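Local coordinates for Slr1438 protein (Synechocystis sp., PDB 3K25), which is of unknown function but, as an aldose 1-epimerase family member, probably binds carbohydrate and may act as an isomerase, at residues A[173-178]-A[220-225]; A[199-204]-A[240-245]; A[228-233]-A[283-288]. All coordinates share one frame; numbering follows the deposited sequence.

Contact 1 (A[173-178]-A[220-225]); sequences LGITLA and FIDPDR
Ile221 N gives a hydrogen bond to Thr176 O on the neighbouring strand, at 2.7 Å. The return bond, Thr176 N to Ile221 O, is also 2.7 Å and nearly straight, at 172° at the hydrogen. Thr176 and Ile221 are thus an antiparallel hydrogen-bonded pair, and Leu177 with Phe220 is the non-hydrogen-bonded pair beside it. This is the edge of the large antiparallel sheet of an aldose 1-epimerase-like beta fold: strand 176-178 is its last strand within the chain, and strand 217-222 is the next one in.

The two faces differ. On one, Thr176 CB rests on Ile221 CB at 3.8 Å, and this side is the more open. On the other, Phe220 lies buried, also packed on Phe167 and Ile229. Leu177 CD2 meets Phe220 CB at 3.4 Å, slanting across it. From further back along the chain, Ile175 CG2 approaches Phe220 CD1 at 4.0 Å, obliquely to the ring. Phe220 CB points to this apolar face, and CG sits between its own N and carbonyl carbon (chi1 75°), which turns the ring so that CD1 meets Ile175 CG2.

Ile175 splits its contacts. CG2 serves the ring, while CD1 reaches on to Asp222, touching Asp222 CB at 3.4 Å. Gly174 O, where the loop leads into the strand, lies against Pro223 CD. Beyond this point segment 220-225 turns away through residues 223-225. With CG anti to its backbone N (chi1 176°), Asp222 accepts a weak bond from Arg225 N on OD2, and the same Asp222 OD2 forms a salt bridge with Arg225 NH1, 3.1 Å away.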
loop_
_atom_site.group_PDB
_atom_site.type_symbol
_atom_site.label_atom_id
_atom_site.label_comp_id
_atom_site.label_asym_id
_atom_site.label_seq_id
_atom_site.Cartn_x
_atom_site.Cartn_y
_atom_site.Cartn_z
ATOM N N LEU A 173 22.294 5.821 1.562
ATOM C CA LEU A 173 23.468 5.650 0.716
ATOM C C LEU A 173 23.881 4.188 0.541
ATOM O O LEU A 173 24.156 3.748 -0.571
ATOM C CB LEU A 173 24.639 6.450 1.290
ATOM C CG LEU A 173 25.844 6.617 0.364
ATOM C CD1 LEU A 173 25.407 7.332 -0.906
ATOM C CD2 LEU A 173 26.931 7.401 1.070
ATOM N N GLY A 174 23.921 3.438 1.635
ATOM C CA GLY A 174 24.329 2.046 1.548
ATOM C C GLY A 174 23.282 1.081 1.022
ATOM O O GLY A 174 23.537 -0.122 0.906
ATOM N N ILE A 175 22.108 1.603 0.689
ATOM C CA ILE A 175 21.015 0.774 0.193
ATOM C C ILE A 175 21.311 0.070 -1.133
ATOM O O ILE A 175 21.640 0.707 -2.135
ATOM C CB ILE A 175 19.711 1.608 0.021
ATOM C CG1 ILE A 175 19.273 2.178 1.370
ATOM C CG2 ILE A 175 18.593 0.736 -0.546
ATOM C CD1 ILE A 175 18.976 1.116 2.426
ATOM N N THR A 176 21.187 -1.253 -1.118
ATOM C CA THR A 176 21.385 -2.072 -2.307
ATOM C C THR A 176 19.989 -2.325 -2.887
ATOM O O THR A 176 19.101 -2.793 -2.172
ATOM C CB THR A 176 22.031 -3.430 -1.944
ATOM O OG1 THR A 176 23.377 -3.220 -1.504
ATOM C CG2 THR A 176 22.029 -4.366 -3.138
ATOM N N LEU A 177 19.788 -2.003 -4.165
ATOM C CA LEU A 177 18.487 -2.206 -4.806
ATOM C C LEU A 177 18.436 -3.404 -5.756
ATOM O O LEU A 177 19.459 -3.892 -6.233
ATOM C CB LEU A 177 18.052 -0.947 -5.566
ATOM C CG LEU A 177 17.442 0.174 -4.720
ATOM C CD1 LEU A 177 16.869 1.263 -5.632
ATOM C CD2 LEU A 177 16.344 -0.406 -3.834
ATOM N N ALA A 178 17.222 -3.865 -6.028
ATOM C CA ALA A 178 17.012 -5.001 -6.904
ATOM C C ALA A 178 15.608 -4.924 -7.479
ATOM O O ALA A 178 14.699 -5.645 -7.057
ATOM C CB ALA A 178 17.201 -6.302 -6.131
ATOM N N PHE A 220 15.470 -4.800 -1.401
ATOM C CA PHE A 220 16.567 -3.867 -1.171
ATOM C C PHE A 220 17.279 -4.288 0.104
ATOM O O PHE A 220 16.663 -4.823 1.029
ATOM C CB PHE A 220 16.067 -2.420 -1.077
ATOM C CG PHE A 220 15.372 -2.088 0.208
ATOM C CD1 PHE A 220 16.104 -1.698 1.333
ATOM C CD2 PHE A 220 13.980 -2.130 0.292
ATOM C CE1 PHE A 220 15.460 -1.345 2.526
ATOM C CE2 PHE A 220 13.324 -1.781 1.484
ATOM C CZ PHE A 220 14.069 -1.386 2.602
ATOM N N ILE A 221 18.584 -4.066 0.137
ATOM C CA ILE A 221 19.378 -4.459 1.288
ATOM C C ILE A 221 20.052 -3.261 1.939
ATOM O O ILE A 221 20.754 -2.494 1.280
ATOM C CB ILE A 221 20.439 -5.511 0.870
ATOM C CG1 ILE A 221 19.751 -6.632 0.080
ATOM C CG2 ILE A 221 21.138 -6.087 2.107
ATOM C CD1 ILE A 221 20.685 -7.701 -0.442
ATOM N N ASP A 222 19.806 -3.098 3.235
ATOM C CA ASP A 222 20.397 -2.007 3.994
ATOM C C ASP A 222 21.437 -2.579 4.948
ATOM O O ASP A 222 21.100 -3.223 5.943
ATOM C CB ASP A 222 19.326 -1.250 4.781
ATOM C CG ASP A 222 19.915 -0.159 5.656
ATOM O OD1 ASP A 222 20.847 0.535 5.192
ATOM O OD2 ASP A 222 19.446 0.012 6.801
ATOM N N PRO A 223 22.725 -2.369 4.637
ATOM C CA PRO A 223 23.810 -2.872 5.478
ATOM C C PRO A 223 23.795 -2.251 6.869
ATOM O O PRO A 223 23.938 -2.956 7.867
ATOM C CB PRO A 223 25.062 -2.498 4.687
ATOM C CG PRO A 223 24.593 -2.566 3.275
ATOM C CD PRO A 223 23.259 -1.855 3.365
ATOM N N ASP A 224 23.620 -0.934 6.934
ATOM C CA ASP A 224 23.602 -0.251 8.219
ATOM C C ASP A 224 22.793 -1.040 9.229
ATOM O O ASP A 224 23.219 -1.220 10.366
ATOM C CB ASP A 224 23.017 1.152 8.087
ATOM C CG ASP A 224 22.884 1.845 9.429
ATOM O OD1 ASP A 224 23.903 1.945 10.145
ATOM O OD2 ASP A 224 21.763 2.283 9.770
ATOM N N ARG A 225 21.624 -1.511 8.812
ATOM C CA ARG A 225 20.769 -2.295 9.694
ATOM C C ARG A 225 21.022 -3.775 9.466
ATOM O O ARG A 225 20.481 -4.624 10.169
ATOM C CB ARG A 225 19.296 -1.965 9.443
ATOM C CG ARG A 225 18.818 -0.670 10.093
ATOM C CD ARG A 225 17.673 -0.065 9.306
ATOM N NE ARG A 225 16.727 -1.086 8.857
ATOM C CZ ARG A 225 16.137 -1.089 7.663
ATOM N NH1 ARG A 225 16.386 -0.122 6.783
ATOM N NH2 ARG A 225 15.304 -2.069 7.340
#

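Contact 2 (A[199-204]-A[240-245]); sequences LNLTSP and LVLWTV
From end to end, the loop from Leu201 to Pro204 runs at 45° to the strand from Leu242 to Val245, and the backbones draw together from 7.1 Å between the CA atoms of Leu201 and Thr244 to 5.6 Å between those of Pro204 and Val245. A type I beta turn from Asn200 to Ser203 shapes the loop, closed by Ser203 N to Asn200 O at 3.2 Å. It leads into strand 205-210, which pairs with strand 239-245 in one of the antiparallel sheets of this mutarotase-like fold.

Leu201 carries the apolar part. Its side chain leaves the turn with CG anti to the carbonyl carbon (chi1 -61°), and this sends CD2 to Leu242 CD2 at 3.9 Å. The two leucines meet at about a right angle. Both are buried, and Leu177 packs on each of them. Thr244 turns its CB to the same loop, and CG2 lies near Leu201 CD2. Its hydroxyl is satisfied elsewhere: Thr244 OG1 is hydrogen-bonded to Lys172 NZ.

At the strand end the contact passes to the backbone. Pro204 O takes a backbone hydrogen bond from Ala246 N and also receives the CA-H of Val245, with Val245 CA 3.5 Å from Pro204 O.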
loop_
_atom_site.group_PDB
_atom_site.type_symbol
_atom_site.label_atom_id
_atom_site.label_comp_id
_atom_site.label_asym_id
_atom_site.label_seq_id
_atom_site.Cartn_x
_atom_site.Cartn_y
_atom_site.Cartn_z
ATOM N N LEU A 199 20.715 3.426 -7.862
ATOM C CA LEU A 199 20.222 4.792 -7.903
ATOM C C LEU A 199 20.584 5.518 -6.620
ATOM O O LEU A 199 20.808 4.883 -5.588
ATOM C CB LEU A 199 18.702 4.780 -8.065
ATOM C CG LEU A 199 18.095 5.789 -9.035
ATOM C CD1 LEU A 199 16.577 5.671 -8.980
ATOM C CD2 LEU A 199 18.555 7.207 -8.687
ATOM N N ASN A 200 20.639 6.847 -6.684
ATOM C CA ASN A 200 20.960 7.653 -5.509
ATOM C C ASN A 200 19.688 7.955 -4.724
ATOM O O ASN A 200 18.955 8.898 -5.045
ATOM C CB ASN A 200 21.638 8.967 -5.913
ATOM C CG ASN A 200 22.022 9.817 -4.712
ATOM O OD1 ASN A 200 22.743 9.363 -3.821
ATOM N ND2 ASN A 200 21.541 11.054 -4.681
ATOM N N LEU A 201 19.434 7.145 -3.700
ATOM C CA LEU A 201 18.255 7.301 -2.855
ATOM C C LEU A 201 18.454 8.438 -1.861
ATOM O O LEU A 201 17.601 8.699 -1.015
ATOM C CB LEU A 201 17.967 5.990 -2.121
ATOM C CG LEU A 201 17.668 4.800 -3.044
ATOM C CD1 LEU A 201 17.681 3.506 -2.254
ATOM C CD2 LEU A 201 16.324 5.006 -3.724
ATOM N N THR A 202 19.590 9.114 -1.978
ATOM C CA THR A 202 19.906 10.241 -1.116
ATOM C C THR A 202 19.415 11.529 -1.790
ATOM O O THR A 202 19.368 12.593 -1.171
ATOM C CB THR A 202 21.443 10.324 -0.851
ATOM O OG1 THR A 202 21.854 9.211 -0.039
ATOM C CG2 THR A 202 21.804 11.620 -0.141
ATOM N N SER A 203 19.039 11.418 -3.062
ATOM C CA SER A 203 18.541 12.562 -3.825
ATOM C C SER A 203 17.407 13.262 -3.081
ATOM O O SER A 203 16.746 12.657 -2.242
ATOM C CB SER A 203 18.039 12.106 -5.197
ATOM O OG SER A 203 17.225 13.105 -5.792
ATOM N N PRO A 204 17.164 14.548 -3.385
ATOM C CA PRO A 204 16.099 15.309 -2.726
ATOM C C PRO A 204 14.746 14.611 -2.777
ATOM O O PRO A 204 13.997 14.620 -1.799
ATOM C CB PRO A 204 16.101 16.625 -3.493
ATOM C CG PRO A 204 17.539 16.793 -3.836
ATOM C CD PRO A 204 17.910 15.410 -4.318
ATOM N N LEU A 240 5.807 -1.306 -10.399
ATOM C CA LEU A 240 6.550 -1.106 -9.172
ATOM C C LEU A 240 6.885 0.370 -9.022
ATOM O O LEU A 240 7.489 0.977 -9.914
ATOM C CB LEU A 240 7.825 -1.933 -9.215
ATOM C CG LEU A 240 8.159 -2.803 -8.005
ATOM C CD1 LEU A 240 6.916 -3.181 -7.191
ATOM C CD2 LEU A 240 8.858 -4.054 -8.546
ATOM N N VAL A 241 6.477 0.947 -7.891
ATOM C CA VAL A 241 6.721 2.359 -7.621
ATOM C C VAL A 241 7.720 2.554 -6.475
ATOM O O VAL A 241 7.717 1.801 -5.497
ATOM C CB VAL A 241 5.392 3.090 -7.270
ATOM C CG1 VAL A 241 5.682 4.503 -6.766
ATOM C CG2 VAL A 241 4.480 3.143 -8.498
ATOM N N LEU A 242 8.581 3.561 -6.606
ATOM C CA LEU A 242 9.563 3.849 -5.565
ATOM C C LEU A 242 9.463 5.313 -5.140
ATOM O O LEU A 242 9.673 6.208 -5.944
ATOM C CB LEU A 242 10.962 3.520 -6.067
ATOM C CG LEU A 242 12.004 3.569 -4.956
ATOM C CD1 LEU A 242 13.036 2.471 -5.169
ATOM C CD2 LEU A 242 12.635 4.957 -4.920
ATOM N N TRP A 243 9.133 5.539 -3.869
ATOM C CA TRP A 243 8.946 6.877 -3.292
ATOM C C TRP A 243 9.938 7.109 -2.154
ATOM O O TRP A 243 10.167 6.229 -1.324
ATOM C CB TRP A 243 7.507 6.975 -2.768
ATOM C CG TRP A 243 7.075 8.227 -1.988
ATOM C CD1 TRP A 243 6.221 8.261 -0.898
ATOM C CD2 TRP A 243 7.337 9.593 -2.316
ATOM N NE1 TRP A 243 5.937 9.558 -0.547
ATOM C CE2 TRP A 243 6.607 10.397 -1.398
ATOM C CE3 TRP A 243 8.108 10.221 -3.297
ATOM C CZ2 TRP A 243 6.631 11.787 -1.439
ATOM C CZ3 TRP A 243 8.129 11.607 -3.337
ATOM C CH2 TRP A 243 7.393 12.374 -2.412
ATOM N N THR A 244 10.528 8.295 -2.117
ATOM C CA THR A 244 11.480 8.633 -1.067
ATOM C C THR A 244 11.858 10.103 -1.152
ATOM O O THR A 244 11.932 10.668 -2.242
ATOM C CB THR A 244 12.756 7.763 -1.160
ATOM O OG1 THR A 244 13.701 8.193 -0.172
ATOM C CG2 THR A 244 13.382 7.873 -2.536
ATOM N N VAL A 245 12.073 10.729 -0.001
ATOM C CA VAL A 245 12.441 12.141 0.029
ATOM C C VAL A 245 13.540 12.433 1.042
ATOM O O VAL A 245 13.663 11.760 2.075
ATOM C CB VAL A 245 11.226 13.050 0.367
ATOM C CG1 VAL A 245 10.072 12.758 -0.577
ATOM C CG2 VAL A 245 10.812 12.853 1.812
#

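Contact 3 (A[228-233]-A[283-288]); sequences KIEVSF and NFQVST
Lys228 lies along Ser287, and its chain can be traced outward from the strand. CB lies beside Ile221 of the adjoining strand. CG, set between the backbone N and the carbonyl carbon (chi1 81°), meets Ser287 CB at 3.7 Å. From there the chain is extended, and CE passes Ser287 OG at 4.0 Å. The amine at the tip runs on past the serine. With an alanine in place of Lys228, Ser287 would probably lose this aliphatic cover and a gap would open on that face.

Glu230 and Gln285 follow on the same face. They cross obliquely, with Glu230 OE1 3.7 Å from Gln285 CB and the carboxylate and amide planes 54° apart. The polar end of Asn283 looks elsewhere, its OD1 bonded to Arg144.

The reverse face is apolar and buried. Val231 and Phe284 lie side by side, with Val231 CG1 3.9 Å from Phe284 CE1, and Trp38 and Phe167 add to this layer. Between the faces run paired backbone bonds, straightest at Glu230 N to Gln285 O (2.9 Å, 178°). Ser232 and Asn283 form the last hydrogen-bonded pair. Antiparallel strands with a buried apolar face, here that of Val231 and Phe284, are as in the beta-supersandwich of the aldose 1-epimerase family.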
loop_
_atom_site.group_PDB
_atom_site.type_symbol
_atom_site.label_atom_id
_atom_site.label_comp_id
_atom_site.label_asym_id
_atom_site.label_seq_id
_atom_site.Cartn_x
_atom_site.Cartn_y
_atom_site.Cartn_z
ATOM N N LYS A 228 17.620 -7.265 4.680
ATOM C CA LYS A 228 16.971 -6.948 3.418
ATOM C C LYS A 228 15.458 -7.076 3.522
ATOM O O LYS A 228 14.931 -7.915 4.261
ATOM C CB LYS A 228 17.491 -7.836 2.275
ATOM C CG LYS A 228 16.891 -9.232 2.188
ATOM C CD LYS A 228 17.324 -9.907 0.891
ATOM C CE LYS A 228 16.846 -11.360 0.803
ATOM N NZ LYS A 228 17.401 -12.086 -0.387
ATOM N N ILE A 229 14.774 -6.225 2.771
ATOM C CA ILE A 229 13.324 -6.196 2.733
ATOM C C ILE A 229 12.890 -6.539 1.316
ATOM O O ILE A 229 13.178 -5.792 0.381
ATOM C CB ILE A 229 12.815 -4.799 3.102
ATOM C CG1 ILE A 229 13.146 -4.512 4.565
ATOM C CG2 ILE A 229 11.334 -4.694 2.833
ATOM C CD1 ILE A 229 12.689 -3.148 5.047
ATOM N N GLU A 230 12.204 -7.668 1.162
ATOM C CA GLU A 230 11.743 -8.115 -0.152
ATOM C C GLU A 230 10.229 -8.067 -0.357
ATOM O O GLU A 230 9.455 -8.512 0.494
ATOM C CB GLU A 230 12.218 -9.542 -0.423
ATOM C CG GLU A 230 11.614 -10.149 -1.682
ATOM C CD GLU A 230 11.667 -11.664 -1.679
ATOM O OE1 GLU A 230 11.187 -12.272 -0.691
ATOM O OE2 GLU A 230 12.181 -12.242 -2.664
ATOM N N VAL A 231 9.828 -7.554 -1.517
ATOM C CA VAL A 231 8.423 -7.440 -1.880
ATOM C C VAL A 231 8.062 -8.415 -3.002
ATOM O O VAL A 231 8.615 -8.335 -4.101
ATOM C CB VAL A 231 8.096 -6.014 -2.367
ATOM C CG1 VAL A 231 6.612 -5.882 -2.600
ATOM C CG2 VAL A 231 8.575 -4.991 -1.352
ATOM N N SER A 232 7.144 -9.335 -2.731
ATOM C CA SER A 232 6.722 -10.285 -3.750
ATOM C C SER A 232 5.228 -10.069 -3.975
ATOM O O SER A 232 4.559 -9.475 -3.129
ATOM C CB SER A 232 7.019 -11.718 -3.305
ATOM O OG SER A 232 6.358 -12.032 -2.096
ATOM N N PHE A 233 4.696 -10.542 -5.102
ATOM C CA PHE A 233 3.282 -10.310 -5.409
ATOM C C PHE A 233 2.654 -11.196 -6.481
ATOM O O PHE A 233 3.329 -11.665 -7.399
ATOM C CB PHE A 233 3.103 -8.849 -5.835
ATOM C CG PHE A 233 4.270 -8.302 -6.626
ATOM C CD1 PHE A 233 5.444 -7.895 -5.976
ATOM C CD2 PHE A 233 4.206 -8.207 -8.015
ATOM C CE1 PHE A 233 6.530 -7.402 -6.692
ATOM C CE2 PHE A 233 5.300 -7.711 -8.747
ATOM C CZ PHE A 233 6.461 -7.309 -8.082
ATOM N N ASN A 283 3.357 -9.903 -0.609
ATOM C CA ASN A 283 4.105 -10.452 0.512
ATOM C C ASN A 283 5.294 -9.586 0.885
ATOM O O ASN A 283 5.909 -8.943 0.038
ATOM C CB ASN A 283 4.585 -11.864 0.177
ATOM C CG ASN A 283 4.922 -12.676 1.414
ATOM O OD1 ASN A 283 4.043 -13.285 2.036
ATOM N ND2 ASN A 283 6.201 -12.683 1.783
ATOM N N PHE A 284 5.603 -9.568 2.172
ATOM C CA PHE A 284 6.719 -8.785 2.667
ATOM C C PHE A 284 7.589 -9.678 3.534
ATOM O O PHE A 284 7.143 -10.191 4.557
ATOM C CB PHE A 284 6.191 -7.592 3.450
ATOM C CG PHE A 284 5.287 -6.710 2.642
ATOM C CD1 PHE A 284 5.799 -5.943 1.594
ATOM C CD2 PHE A 284 3.911 -6.681 2.892
ATOM C CE1 PHE A 284 4.955 -5.163 0.805
ATOM C CE2 PHE A 284 3.060 -5.901 2.107
ATOM C CZ PHE A 284 3.587 -5.140 1.057
ATOM N N GLN A 285 8.828 -9.874 3.100
ATOM C CA GLN A 285 9.759 -10.729 3.817
ATOM C C GLN A 285 10.975 -9.948 4.290
ATOM O O GLN A 285 11.593 -9.219 3.517
ATOM C CB GLN A 285 10.216 -11.863 2.899
ATOM C CG GLN A 285 11.000 -12.946 3.590
ATOM C CD GLN A 285 10.119 -13.810 4.458
ATOM O OE1 GLN A 285 9.289 -14.579 3.959
ATOM N NE2 GLN A 285 10.280 -13.683 5.770
ATOM N N VAL A 286 11.310 -10.082 5.566
ATOM C CA VAL A 286 12.492 -9.410 6.085
ATOM C C VAL A 286 13.557 -10.477 6.369
ATOM O O VAL A 286 13.250 -11.577 6.842
ATOM C CB VAL A 286 12.185 -8.581 7.371
ATOM C CG1 VAL A 286 11.808 -9.483 8.523
ATOM C CG2 VAL A 286 13.389 -7.749 7.736
ATOM N N SER A 287 14.805 -10.155 6.042
ATOM C CA SER A 287 15.924 -11.074 6.252
ATOM C C SER A 287 17.067 -10.349 6.935
ATOM O O SER A 287 17.247 -9.147 6.737
ATOM C CB SER A 287 16.414 -11.632 4.915
ATOM O OG SER A 287 15.434 -12.470 4.336
ATOM N N THR A 288 17.839 -11.087 7.732
ATOM C CA THR A 288 18.980 -10.528 8.452
ATOM C C THR A 288 20.275 -10.874 7.728
ATOM O O THR A 288 21.118 -11.602 8.248
ATOM C CB THR A 288 19.051 -11.083 9.884
ATOM O OG1 THR A 288 19.103 -12.515 9.838
ATOM C CG2 THR A 288 17.833 -10.647 10.683
#

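Overall arrangement
Contacts 1 and 3 belong to one antiparallel sheet. Their centres are 13 Å apart, and neighbouring strands 217-222 and 227-233 join them, with Phe220 O 2.9 Å from Ile229 N in a probable hydrogen bond. The strand order there is 276-287, 227-233, 217-222, 176-178. Contact 2 sets a loop against strand 239-245 of a second sheet, its centre about 12 Å from that of contact 1. Leu177 CD1 of the edge strand touches Leu242 CD1 of the second sheet at 4.0 Å, while Ile175 CG2 meets the loop at Leu201 CD1, 3.4 Å away. Contacts 2 and 3 lie 18 Å apart between centres and touch where Leu240 CD2 meets Phe233 CZ at 4.1 Å.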